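Long-range contacts in F5/8 type C domain protein (Bacteroides ovatus, PDB 4ZRX), which is a putative alpha-L-fucosidase that probably hydrolyses fucosides with its TIM-barrel domain and may bind sugar through a C-terminal F5/8 type C domain: residues Ala18-Lys23 / Ile273-Thr278; Phe516-Phe521 / Pro533-Phe538. All blocks are in the same frame, centred on the assembly; numbering follows the deposited sequence.

Contact 1 (Ala18-Lys23 / Ile273-Thr278)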
loop_
_atom_site.group_PDB
_atom_site.type_symbol
_atom_site.label_atom_id
_atom_site.label_comp_id
_atom_site.label_asym_id
_atom_site.label_seq_id
_atom_site.Cartn_x
_atom_site.Cartn_y
_atom_site.Cartn_z
ATOM N N ALA A 18 -18.017 31.769 11.651
ATOM C CA ALA A 18 -17.996 31.600 10.212
ATOM C C ALA A 18 -19.163 30.727 9.763
ATOM O O ALA A 18 -19.448 29.702 10.365
ATOM C CB ALA A 18 -16.695 30.941 9.806
ATOM N N THR A 19 -19.820 31.124 8.691
ATOM C CA THR A 19 -20.838 30.300 8.061
ATOM C C THR A 19 -20.152 29.194 7.268
ATOM O O THR A 19 -18.958 29.259 7.010
ATOM C CB THR A 19 -21.675 31.116 7.090
ATOM O OG1 THR A 19 -20.828 31.662 6.079
ATOM C CG2 THR A 19 -22.379 32.278 7.821
ATOM N N ILE A 20 -20.915 28.183 6.902
ATOM C CA ILE A 20 -20.393 27.125 6.064
ATOM C C ILE A 20 -19.879 27.695 4.743
ATOM O O ILE A 20 -18.861 27.226 4.216
ATOM C CB ILE A 20 -21.425 25.965 5.872
ATOM C CG1 ILE A 20 -20.823 24.807 5.081
ATOM C CG2 ILE A 20 -22.697 26.430 5.175
ATOM C CD1 ILE A 20 -19.547 24.246 5.675
ATOM N N GLU A 21 -20.530 28.724 4.209
ATOM C CA GLU A 21 -20.041 29.313 2.965
ATOM C C GLU A 21 -18.666 29.942 3.181
ATOM O O GLU A 21 -17.792 29.787 2.347
ATOM C CB GLU A 21 -21.035 30.344 2.401
ATOM C CG GLU A 21 -22.345 29.708 1.879
ATOM C CD GLU A 21 -23.386 29.344 2.975
ATOM O OE1 GLU A 21 -23.307 29.816 4.165
ATOM O OE2 GLU A 21 -24.279 28.531 2.626
ATOM N N GLN A 22 -18.472 30.613 4.306
ATOM C CA GLN A 22 -17.184 31.221 4.607
ATOM C C GLN A 22 -16.120 30.123 4.818
ATOM O O GLN A 22 -14.984 30.252 4.375
ATOM C CB GLN A 22 -17.297 32.128 5.834
ATOM C CG GLN A 22 -17.966 33.421 5.477
ATOM C CD GLN A 22 -18.754 34.029 6.628
ATOM O OE1 GLN A 22 -18.369 33.914 7.794
ATOM N NE2 GLN A 22 -19.876 34.671 6.300
ATOM N N LYS A 23 -16.488 29.069 5.534
ATOM C CA LYS A 23 -15.553 27.932 5.720
ATOM C C LYS A 23 -15.146 27.300 4.399
ATOM O O LYS A 23 -13.984 26.981 4.226
ATOM C CB LYS A 23 -16.137 26.839 6.625
ATOM C CG LYS A 23 -16.306 27.298 8.058
ATOM C CD LYS A 23 -16.829 26.213 8.949
ATOM C CE LYS A 23 -17.034 26.747 10.335
ATOM N NZ LYS A 23 -17.520 25.694 11.250
ATOM N N ILE A 273 -18.583 17.669 7.260
ATOM C CA ILE A 273 -17.745 17.657 8.441
ATOM C C ILE A 273 -17.104 19.019 8.749
ATOM O O ILE A 273 -16.771 19.293 9.905
ATOM C CB ILE A 273 -16.766 16.473 8.398
ATOM C CG1 ILE A 273 -16.355 16.058 9.809
ATOM C CG2 ILE A 273 -15.527 16.699 7.490
ATOM C CD1 ILE A 273 -16.102 14.534 9.877
ATOM N N LEU A 274 -16.954 19.896 7.746
ATOM C CA LEU A 274 -16.546 21.290 8.015
ATOM C C LEU A 274 -17.412 22.010 9.010
ATOM O O LEU A 274 -16.922 22.895 9.721
ATOM C CB LEU A 274 -16.551 22.135 6.744
ATOM C CG LEU A 274 -15.424 21.826 5.792
ATOM C CD1 LEU A 274 -15.525 22.726 4.541
ATOM C CD2 LEU A 274 -14.084 22.044 6.498
ATOM N N GLU A 275 -18.680 21.599 9.091
ATOM C CA GLU A 275 -19.676 22.254 9.967
ATOM C C GLU A 275 -19.203 22.446 11.394
ATOM O O GLU A 275 -19.302 23.540 11.910
ATOM C CB GLU A 275 -21.014 21.501 9.961
ATOM C CG GLU A 275 -21.776 21.561 8.590
ATOM C CD GLU A 275 -22.572 22.845 8.363
ATOM O OE1 GLU A 275 -22.484 23.792 9.187
ATOM O OE2 GLU A 275 -23.295 22.919 7.342
ATOM N N LYS A 276 -18.661 21.416 12.030
ATOM C CA LYS A 276 -18.175 21.608 13.387
ATOM C C LYS A 276 -16.687 21.889 13.472
ATOM O O LYS A 276 -16.193 22.112 14.570
ATOM C CB LYS A 276 -18.651 20.496 14.326
ATOM C CG LYS A 276 -20.114 20.752 14.799
ATOM C CD LYS A 276 -20.648 19.704 15.745
ATOM C CE LYS A 276 -20.955 18.410 14.997
ATOM N NZ LYS A 276 -21.523 17.393 15.939
ATOM N N ALA A 277 -15.984 21.982 12.338
ATOM C CA ALA A 277 -14.562 22.273 12.387
ATOM C C ALA A 277 -14.305 23.739 12.647
ATOM O O ALA A 277 -15.047 24.588 12.162
ATOM C CB ALA A 277 -13.892 21.867 11.070
ATOM N N THR A 278 -13.257 24.051 13.399
ATOM C CA THR A 278 -12.863 25.465 13.597
ATOM C C THR A 278 -11.545 25.784 12.897
ATOM O O THR A 278 -11.064 26.913 12.987
ATOM C CB THR A 278 -12.668 25.781 15.116
ATOM O OG1 THR A 278 -11.670 24.894 15.641
ATOM C CG2 THR A 278 -13.970 25.618 15.883
HETATM O O HOH W 1 -20.116 26.139 9.770
#
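The ammonium group of Lys23 reaches from helix 20-27 into the type I beta turn Leu274-Ala277, in the TIM-barrel region of the protein. Three carbonyl oxygens meet NZ there. Lys23 NZ lies 2.9 Å from Ala277 O, in that carbonyl's plane. Lys23 NZ also donates to Leu274 O at 3.2 Å, tilted 18° from the plane, and its bond to Glu275 O is weak. Leu274 O accepts the turn's own bond from Ala277 N as well, so lysine and turn closure share one acceptor. A lysine suits this buried place because its chain, extended all the way beyond CG, brings its charge in among the oxygens of Leu274, Glu275 and Ala277. With an alanine in place of Lys23, the carbonyls of Leu274 and Ala277 would probably lose their charged donor, and a gap would be likely to open between helix and turn.

Next to the lysine the apolar packing is close: Ile20 CD1 rests against Leu274 CB at 3.8 Å, the two side chains crossing at about a right angle. With CG1 anti to the backbone N (chi1 -175°), Ile20 sends its longer branch to the turn. Ile20 is the first residue of helix 20-27; Thr19, at the N-cap, forms a capping box with Gln22, whose N lies 3.1 Å from Thr19 OG1.

The Glu275 side is looser and exposed. Its chain bends at chi2 (-81°) to lay the carboxylate beside Ile20, and Lys23 NZ stays 5.7 Å from Glu275 OE1. A water spans that interval, accepting from Lys23 NZ at 3.0 Å and donating weakly to Glu275 OE1.

Contact 2 (Phe516-Phe521 / Pro533-Phe538)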
loop_
_atom_site.group_PDB
_atom_site.type_symbol
_atom_site.label_atom_id
_atom_site.label_comp_id
_atom_site.label_asym_id
_atom_site.label_seq_id
_atom_site.Cartn_x
_atom_site.Cartn_y
_atom_site.Cartn_z
ATOM N N PHE A 516 -20.284 -32.678 2.365
ATOM C CA PHE A 516 -20.025 -33.500 3.530
ATOM C C PHE A 516 -19.975 -34.999 3.140
ATOM O O PHE A 516 -18.922 -35.643 3.270
ATOM C CB PHE A 516 -21.076 -33.234 4.599
ATOM C CG PHE A 516 -20.952 -34.101 5.817
ATOM C CD1 PHE A 516 -19.710 -34.261 6.468
ATOM C CD2 PHE A 516 -22.090 -34.775 6.327
ATOM C CE1 PHE A 516 -19.604 -35.070 7.617
ATOM C CE2 PHE A 516 -21.990 -35.570 7.487
ATOM C CZ PHE A 516 -20.758 -35.730 8.121
ATOM N N ARG A 517 -21.110 -35.527 2.697
ATOM C CA ARG A 517 -21.156 -36.913 2.183
ATOM C C ARG A 517 -20.886 -36.868 0.683
ATOM O O ARG A 517 -21.401 -35.992 -0.012
ATOM C CB ARG A 517 -22.507 -37.575 2.474
ATOM C CG ARG A 517 -22.845 -37.593 3.947
ATOM C CD ARG A 517 -23.798 -38.741 4.354
ATOM N NE ARG A 517 -23.914 -38.800 5.821
ATOM C CZ ARG A 517 -22.970 -39.246 6.667
ATOM N NH1 ARG A 517 -21.801 -39.724 6.228
ATOM N NH2 ARG A 517 -23.191 -39.210 7.979
ATOM N N TYR A 518 -20.051 -37.767 0.175
ATOM C CA TYR A 518 -19.689 -37.672 -1.209
ATOM C C TYR A 518 -19.406 -39.019 -1.834
ATOM O O TYR A 518 -19.181 -39.998 -1.123
ATOM C CB TYR A 518 -18.441 -36.787 -1.370
ATOM C CG TYR A 518 -17.217 -37.442 -0.845
ATOM C CD1 TYR A 518 -16.443 -38.290 -1.656
ATOM C CD2 TYR A 518 -16.822 -37.254 0.460
ATOM C CE1 TYR A 518 -15.317 -38.972 -1.143
ATOM C CE2 TYR A 518 -15.705 -37.914 0.968
ATOM C CZ TYR A 518 -14.956 -38.759 0.163
ATOM O OH TYR A 518 -13.845 -39.390 0.684
ATOM N N GLN A 519 -19.454 -39.037 -3.166
ATOM C CA GLN A 519 -18.935 -40.140 -3.970
ATOM C C GLN A 519 -18.118 -39.502 -5.076
ATOM O O GLN A 519 -18.543 -38.483 -5.697
ATOM C CB GLN A 519 -20.083 -40.944 -4.559
ATOM C CG GLN A 519 -20.858 -41.732 -3.521
ATOM C CD GLN A 519 -22.003 -42.544 -4.106
ATOM O OE1 GLN A 519 -21.836 -43.708 -4.499
ATOM N NE2 GLN A 519 -23.182 -41.951 -4.134
ATOM N N PHE A 520 -16.925 -40.018 -5.267
ATOM C CA PHE A 520 -16.014 -39.483 -6.247
ATOM C C PHE A 520 -15.905 -40.513 -7.361
ATOM O O PHE A 520 -15.854 -41.735 -7.086
ATOM C CB PHE A 520 -14.673 -39.260 -5.615
ATOM C CG PHE A 520 -13.699 -38.584 -6.511
ATOM C CD1 PHE A 520 -13.753 -37.190 -6.700
ATOM C CD2 PHE A 520 -12.705 -39.303 -7.140
ATOM C CE1 PHE A 520 -12.841 -36.565 -7.531
ATOM C CE2 PHE A 520 -11.787 -38.695 -7.985
ATOM C CZ PHE A 520 -11.817 -37.297 -8.148
ATOM N N PHE A 521 -15.933 -40.031 -8.602
ATOM C CA PHE A 521 -15.959 -40.894 -9.781
ATOM C C PHE A 521 -14.903 -40.462 -10.777
ATOM O O PHE A 521 -14.560 -39.266 -10.869
ATOM C CB PHE A 521 -17.314 -40.836 -10.486
ATOM C CG PHE A 521 -18.496 -41.213 -9.652
ATOM C CD1 PHE A 521 -19.130 -40.283 -8.845
ATOM C CD2 PHE A 521 -19.036 -42.500 -9.719
ATOM C CE1 PHE A 521 -20.256 -40.617 -8.098
ATOM C CE2 PHE A 521 -20.172 -42.852 -8.970
ATOM C CZ PHE A 521 -20.791 -41.909 -8.173
ATOM N N PRO A 533 -13.213 -45.952 -4.550
ATOM C CA PRO A 533 -13.567 -46.226 -3.172
ATOM C C PRO A 533 -12.973 -45.204 -2.215
ATOM O O PRO A 533 -11.791 -44.820 -2.350
ATOM C CB PRO A 533 -12.951 -47.612 -2.916
ATOM C CG PRO A 533 -13.027 -48.265 -4.227
ATOM C CD PRO A 533 -12.698 -47.177 -5.223
ATOM N N ALA A 534 -13.780 -44.802 -1.256
ATOM C CA ALA A 534 -13.352 -43.806 -0.268
ATOM C C ALA A 534 -14.333 -43.870 0.893
ATOM O O ALA A 534 -15.403 -44.485 0.784
ATOM C CB ALA A 534 -13.358 -42.414 -0.901
ATOM N N SER A 535 -13.991 -43.167 1.976
ATOM C CA SER A 535 -14.834 -43.182 3.167
ATOM C C SER A 535 -16.232 -42.591 2.841
ATOM O O SER A 535 -17.222 -42.974 3.456
ATOM C CB SER A 535 -14.167 -42.432 4.321
ATOM O OG SER A 535 -14.411 -41.032 4.200
ATOM N N GLY A 536 -16.293 -41.634 1.899
ATOM C CA GLY A 536 -17.561 -40.984 1.554
ATOM C C GLY A 536 -18.022 -39.898 2.518
ATOM O O GLY A 536 -19.165 -39.403 2.405
ATOM N N GLU A 537 -17.141 -39.543 3.462
ATOM C CA GLU A 537 -17.434 -38.500 4.429
ATOM C C GLU A 537 -16.210 -37.622 4.614
ATOM O O GLU A 537 -15.091 -38.115 4.864
ATOM C CB GLU A 537 -17.847 -39.099 5.749
ATOM C CG GLU A 537 -18.374 -38.085 6.744
ATOM C CD GLU A 537 -18.735 -38.761 8.054
ATOM O OE1 GLU A 537 -19.849 -39.343 8.089
ATOM O OE2 GLU A 537 -17.911 -38.703 9.018
ATOM N N PHE A 538 -16.422 -36.318 4.439
ATOM C CA PHE A 538 -15.379 -35.333 4.754
ATOM C C PHE A 538 -15.567 -35.041 6.223
ATOM O O PHE A 538 -16.246 -34.071 6.609
ATOM C CB PHE A 538 -15.582 -34.066 3.941
ATOM C CG PHE A 538 -15.301 -34.210 2.475
ATOM C CD1 PHE A 538 -14.076 -34.702 2.029
ATOM C CD2 PHE A 538 -16.260 -33.828 1.540
ATOM C CE1 PHE A 538 -13.822 -34.811 0.660
ATOM C CE2 PHE A 538 -16.013 -33.936 0.174
ATOM C CZ PHE A 538 -14.789 -34.448 -0.269
HETATM O O HOH W 2 -13.084 -38.605 3.106
#
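Tyr518 lies between Gly536 and Phe538, its ring sandwiched where strand 517-523 meets the loop 533-538, in the galactose-binding-like beta-sandwich characteristic of F5/8 type C domains. Gly536 CA makes a CH-pi contact over one face, 3.8 Å from the centroid of the Tyr518 ring. The opposite face carries Phe538 in an offset stack, planes 21° apart. Glycine suits the positive phi at 536, and a CB here would crowd Tyr518 O.

The backbones join through a single bridge, Arg517 with Glu537, flanked by two hydrogen bonds. Phe538 N gives a nearly straight bond (171°) to Phe516 O, in the carbonyl plane. Tyr518 N donates to Gly536 O at 2.9 Å, but from well above that carbonyl's plane.

Loop polar groups are served locally. In an ST turn, Ser535 OG accepts from Glu537 N at 3.2 Å, a task for which a short hydroxyl side chain is suited. One water is hydrogen-bonded to Tyr518 OH (2.7 Å) and Ser535 OG, and donates to Glu537 O (2.7 Å).

On the exposed side Arg517 NH1 forms a salt bridge at 2.7 Å with Glu537 OE1, which uses its anti lone pair; NH2 adds a weak bond to the same oxygen. Ser539 OG is hydrogen-bonded to Glu537 OE2. Glu537 CG is anti to the backbone N (chi1 -171°) and the chain is extended, which carries the carboxylate along Phe516 to Arg517. Phe516 CE1 is 3.4 Å from Glu537 CG, and Phe516 CE2 sits over one face of the Arg517 guanidinium.

Strand 517-523 pairs with strand 560-566, where Phe516 and Arg517 both face Thr566 in a classic beta bulge, and with strand 530-532 (Phe520 with Val532), from which the loop leaves. Strand 548-552 contributes Val550 against Tyr518, Ala534 and Phe538.

Contact 1 closes before contact 2 opens along the chain, and their centres stand 66 Å apart, with nearest atoms about 48 Å from each other. They share no helix, strand or sheet. Residues 18-23 and 273-278 join helix 20-27 to the turn Leu274-Ala277 within the alpha-L-fucosidase region, tying together parts of it 250 residues apart. Residues 516-521 and 533-538, only 12 apart, join a strand of the five-stranded antiparallel sheet of the F5/8 type C region to the loop that follows strand 530-532. Two further antiparallel sheets, formed by strands between 368 and 458, intervene in sequence. Each contact therefore lies within a separate region of a multidomain, probably carbohydrate-active protein, and neither touches the other.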